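Local coordinates for glucose import ATP-binding protein GlcV (Sulfolobus solfataricus, PDB 1OXX) that binds and hydrolyses ATP to power glucose uptake, serving as the energy-coupling subunit of the GlcSTUV ABC transporter, at residues A[49-54]-A[62-67]. The protein carries 1 engineered substitution. Numbering follows the deposited sequence. Where two conformers were deposited one is given.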
ATOM      1  N   ARG A  49      12.546  -8.425   1.416  1.00  6.72           N
ATOM      2  CA  ARG A  49      13.918  -8.849   1.637  1.00  8.78           C
ATOM      3  C   ARG A  49      14.232 -10.103   0.818  1.00  6.66           C
ATOM      4  O   ARG A  49      15.353 -10.275   0.347  1.00  7.20           O
ATOM      5  CB  ARG A  49      14.168  -9.092   3.130  1.00  8.93           C
ATOM      6  CG  ARG A  49      14.328  -7.812   3.917  1.00 13.13           C
ATOM      7  CD  ARG A  49      14.435  -7.998   5.413  1.00 15.06           C
ATOM      8  NE  ARG A  49      15.686  -8.607   5.844  1.00 17.55           N
ATOM      9  CZ  ARG A  49      16.824  -7.945   5.977  1.00 18.85           C
ATOM     10  NH1 ARG A  49      16.874  -6.653   5.719  1.00 19.93           N
ATOM     11  NH2 ARG A  49      17.915  -8.578   6.392  1.00 21.72           N
ATOM     12  N   ILE A  50      13.239 -10.973   0.648  1.00  6.40           N
ATOM     13  CA  ILE A  50      13.433 -12.156  -0.178  1.00  4.58           C
ATOM     14  C   ILE A  50      13.587 -11.751  -1.643  1.00  4.39           C
ATOM     15  O   ILE A  50      14.446 -12.285  -2.360  1.00  5.71           O
ATOM     16  CB  ILE A  50      12.298 -13.161   0.050  1.00  5.87           C
ATOM     17  CG1 ILE A  50      12.507 -13.836   1.397  1.00  8.94           C
ATOM     18  CG2 ILE A  50      12.259 -14.196  -1.050  1.00  8.80           C
ATOM     19  CD1 ILE A  50      11.377 -14.741   1.838  1.00  6.35           C
ATOM     20  N   ILE A  51      12.758 -10.825  -2.121  1.00  4.52           N
ATOM     21  CA  ILE A  51      12.937 -10.359  -3.503  1.00  4.91           C
ATOM     22  C   ILE A  51      14.312  -9.690  -3.670  1.00  4.90           C
ATOM     23  O   ILE A  51      14.950  -9.859  -4.703  1.00  6.00           O
ATOM     24  CB  ILE A  51      11.804  -9.391  -3.931  1.00  6.22           C
ATOM     25  CG1 ILE A  51      10.425 -10.012  -3.715  1.00  4.85           C
ATOM     26  CG2 ILE A  51      11.993  -8.963  -5.373  1.00  4.70           C
ATOM     27  CD1 ILE A  51      10.205 -11.324  -4.427  1.00  6.75           C
ATOM     28  N   ALA A  52      14.765  -8.955  -2.659  1.00  6.24           N
ATOM     29  CA  ALA A  52      16.056  -8.262  -2.758  1.00  7.64           C
ATOM     30  C   ALA A  52      17.237  -9.214  -2.679  1.00  7.99           C
ATOM     31  O   ALA A  52      18.299  -8.946  -3.232  1.00  9.58           O
ATOM     32  CB  ALA A  52      16.174  -7.209  -1.680  1.00  6.68           C
ATOM     33  N   GLY A  53      17.061 -10.333  -1.994  1.00  5.39           N
ATOM     34  CA  GLY A  53      18.146 -11.276  -1.811  1.00  5.06           C
ATOM     35  C   GLY A  53      18.827 -11.085  -0.460  1.00  7.94           C
ATOM     36  O   GLY A  53      19.880 -11.667  -0.203  1.00 12.09           O
ATOM     37  N   LEU A  54      18.225 -10.274   0.401  1.00  7.08           N
ATOM     38  CA  LEU A  54      18.733 -10.051   1.763  1.00  9.73           C
ATOM     39  C   LEU A  54      18.279 -11.177   2.693  1.00 11.73           C
ATOM     40  O   LEU A  54      18.778 -11.332   3.817  1.00 12.22           O
ATOM     41  CB  LEU A  54      18.277  -8.688   2.288  1.00  9.05           C
ATOM     42  CG  LEU A  54      18.841  -7.501   1.499  1.00 15.32           C
ATOM     43  CD1 LEU A  54      18.151  -6.214   1.879  1.00 16.25           C
ATOM     44  CD2 LEU A  54      20.347  -7.398   1.721  1.00 15.77           C
ATOM     45  N   LEU A  62      12.424 -18.728  -6.175  1.00  4.05           N
ATOM     46  CA  LEU A  62      12.292 -17.384  -6.718  1.00  3.33           C
ATOM     47  C   LEU A  62      13.133 -17.275  -7.976  1.00  5.78           C
ATOM     48  O   LEU A  62      14.305 -17.625  -7.949  1.00  5.27           O
ATOM     49  CB  LEU A  62      12.769 -16.376  -5.680  1.00  4.80           C
ATOM     50  CG  LEU A  62      12.738 -14.896  -6.076  1.00  4.15           C
ATOM     51  CD1 LEU A  62      11.316 -14.441  -6.301  1.00  4.60           C
ATOM     52  CD2 LEU A  62      13.411 -14.033  -5.020  1.00  4.66           C
ATOM     53  N   TYR A  63      12.525 -16.817  -9.067  1.00  4.91           N
ATOM     54  CA  TYR A  63      13.203 -16.674 -10.352  1.00  3.56           C
ATOM     55  C   TYR A  63      13.156 -15.231 -10.832  1.00  4.47           C
ATOM     56  O   TYR A  63      12.132 -14.568 -10.693  1.00  4.95           O
ATOM     57  CB  TYR A  63      12.524 -17.540 -11.424  1.00  6.13           C
ATOM     58  CG  TYR A  63      12.521 -19.010 -11.122  1.00  8.42           C
ATOM     59  CD1 TYR A  63      11.568 -19.558 -10.280  1.00  7.33           C
ATOM     60  CD2 TYR A  63      13.472 -19.857 -11.674  1.00 12.75           C
ATOM     61  CE1 TYR A  63      11.558 -20.899 -10.005  1.00  9.60           C
ATOM     62  CE2 TYR A  63      13.463 -21.206 -11.395  1.00 12.29           C
ATOM     63  CZ  TYR A  63      12.504 -21.710 -10.555  1.00 10.05           C
ATOM     64  OH  TYR A  63      12.466 -23.061 -10.257  1.00 23.36           O
ATOM     65  N   PHE A  64      14.248 -14.776 -11.435  1.00  5.05           N
ATOM     66  CA  PHE A  64      14.307 -13.488 -12.126  1.00  5.74           C
ATOM     67  C   PHE A  64      14.491 -13.893 -13.573  1.00  6.37           C
ATOM     68  O   PHE A  64      15.500 -14.501 -13.916  1.00  7.26           O
ATOM     69  CB  PHE A  64      15.494 -12.639 -11.639  1.00  8.21           C
ATOM     70  CG  PHE A  64      15.233 -11.862 -10.371  1.00  4.73           C
ATOM     71  CD1 PHE A  64      14.454 -12.360  -9.346  1.00  8.35           C
ATOM     72  CD2 PHE A  64      15.810 -10.611 -10.201  1.00  5.53           C
ATOM     73  CE1 PHE A  64      14.258 -11.610  -8.166  1.00  6.95           C
ATOM     74  CE2 PHE A  64      15.585  -9.869  -9.047  1.00  6.86           C
ATOM     75  CZ  PHE A  64      14.819 -10.382  -8.029  1.00  6.07           C
ATOM     76  N   ASP A  65      13.499 -13.596 -14.407  1.00  7.51           N
ATOM     77  CA  ASP A  65      13.444 -14.158 -15.760  1.00 12.63           C
ATOM     78  C   ASP A  65      13.468 -15.694 -15.569  1.00 11.17           C
ATOM     79  O   ASP A  65      12.638 -16.188 -14.804  1.00 16.27           O
ATOM     80  CB  ASP A  65      14.527 -13.565 -16.641  1.00 10.32           C
ATOM     81  CG  ASP A  65      14.240 -12.110 -16.997  1.00 11.42           C
ATOM     82  OD1 ASP A  65      13.057 -11.673 -16.932  1.00 10.66           O
ATOM     83  OD2 ASP A  65      15.141 -11.327 -17.360  1.00 18.90           O
ATOM     84  N   ASP A  66      14.344 -16.466 -16.197  0.50  9.04           N
ATOM     85  CA  ASP A  66      14.297 -17.889 -15.856  0.50  7.91           C
ATOM     86  C   ASP A  66      15.428 -18.276 -14.945  0.50  2.25           C
ATOM     87  O   ASP A  66      15.726 -19.466 -14.827  0.50  4.56           O
ATOM     88  CB  ASP A  66      14.366 -18.852 -17.030  0.50 12.70           C
ATOM     89  CG  ASP A  66      14.929 -18.229 -18.285  0.50 24.62           C
ATOM     90  OD1 ASP A  66      14.933 -18.905 -19.335  0.50 57.21           O
ATOM     91  OD2 ASP A  66      15.501 -17.118 -18.290  0.50 32.89           O
ATOM     92  N   ARG A  67      16.049 -17.308 -14.294  0.50  0.00           N
ATOM     93  CA  ARG A  67      17.200 -17.628 -13.475  0.50  1.92           C
ATOM     94  C   ARG A  67      16.758 -17.844 -12.032  0.50  0.00           C
ATOM     95  O   ARG A  67      16.094 -17.000 -11.444  0.50  0.00           O
ATOM     96  CB  ARG A  67      18.310 -16.566 -13.588  0.50  3.37           C
ATOM     97  CG  ARG A  67      18.160 -15.803 -14.908  0.50 13.30           C
ATOM     98  CD  ARG A  67      19.061 -14.558 -15.023  0.50 16.77           C
ATOM     99  NE  ARG A  67      18.319 -13.369 -14.619  0.50  6.09           N
ATOM    100  CZ  ARG A  67      17.830 -12.472 -15.457  0.50 23.53           C
ATOM    101  NH1 ARG A  67      18.030 -12.593 -16.763  0.50 32.24           N
ATOM    102  NH2 ARG A  67      17.149 -11.439 -14.989  0.50 12.03           N
TER
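L62 of strand 61-64 packs against I50 and I51 in the last turn of helix 41-52, and F64 of the same strand also meets I51. The CB bond of L62 points toward the helix, and CG anti to the backbone N (chi1 179°) carries both methyls there. CD1 meets CD1 of I51 at 3.8 Å, the two side chains crossing at about a right angle. CD2 lies against the helix backbone, 3.3 Å from I50 O and close to I51 CA, with I50 CG2 nearby. F64 comes in end-on: its CZ is 3.4 Å from I51 O, which sits at the ring edge near the ring plane, while I51 CG2 touches the same CZ at 4.1 Å.

The contact exemplifies apolar packing in which an arginine from outside serves the helix-end carbonyls: no hydrogen bond joins the segments, but R82 NH1 bonds to the carbonyls of buried I50 and I51, and R82 makes a cation-pi contact with F64. A Schellman motif ends the helix, G53 having positive phi (98°), with L54 N bonded to R49 O at 2.9 Å and G53 N weakly to I50 O. From F64 to R67 the chain makes a type II' beta turn. I4 of strand 4-13 touches L62 and F64; L161 of strand 161-165 touches I51 and F64. The C-terminal end of the Walker A helix thus packs against the antiparallel beta-subdomain, as in the nucleotide-binding core of ABC ATPases.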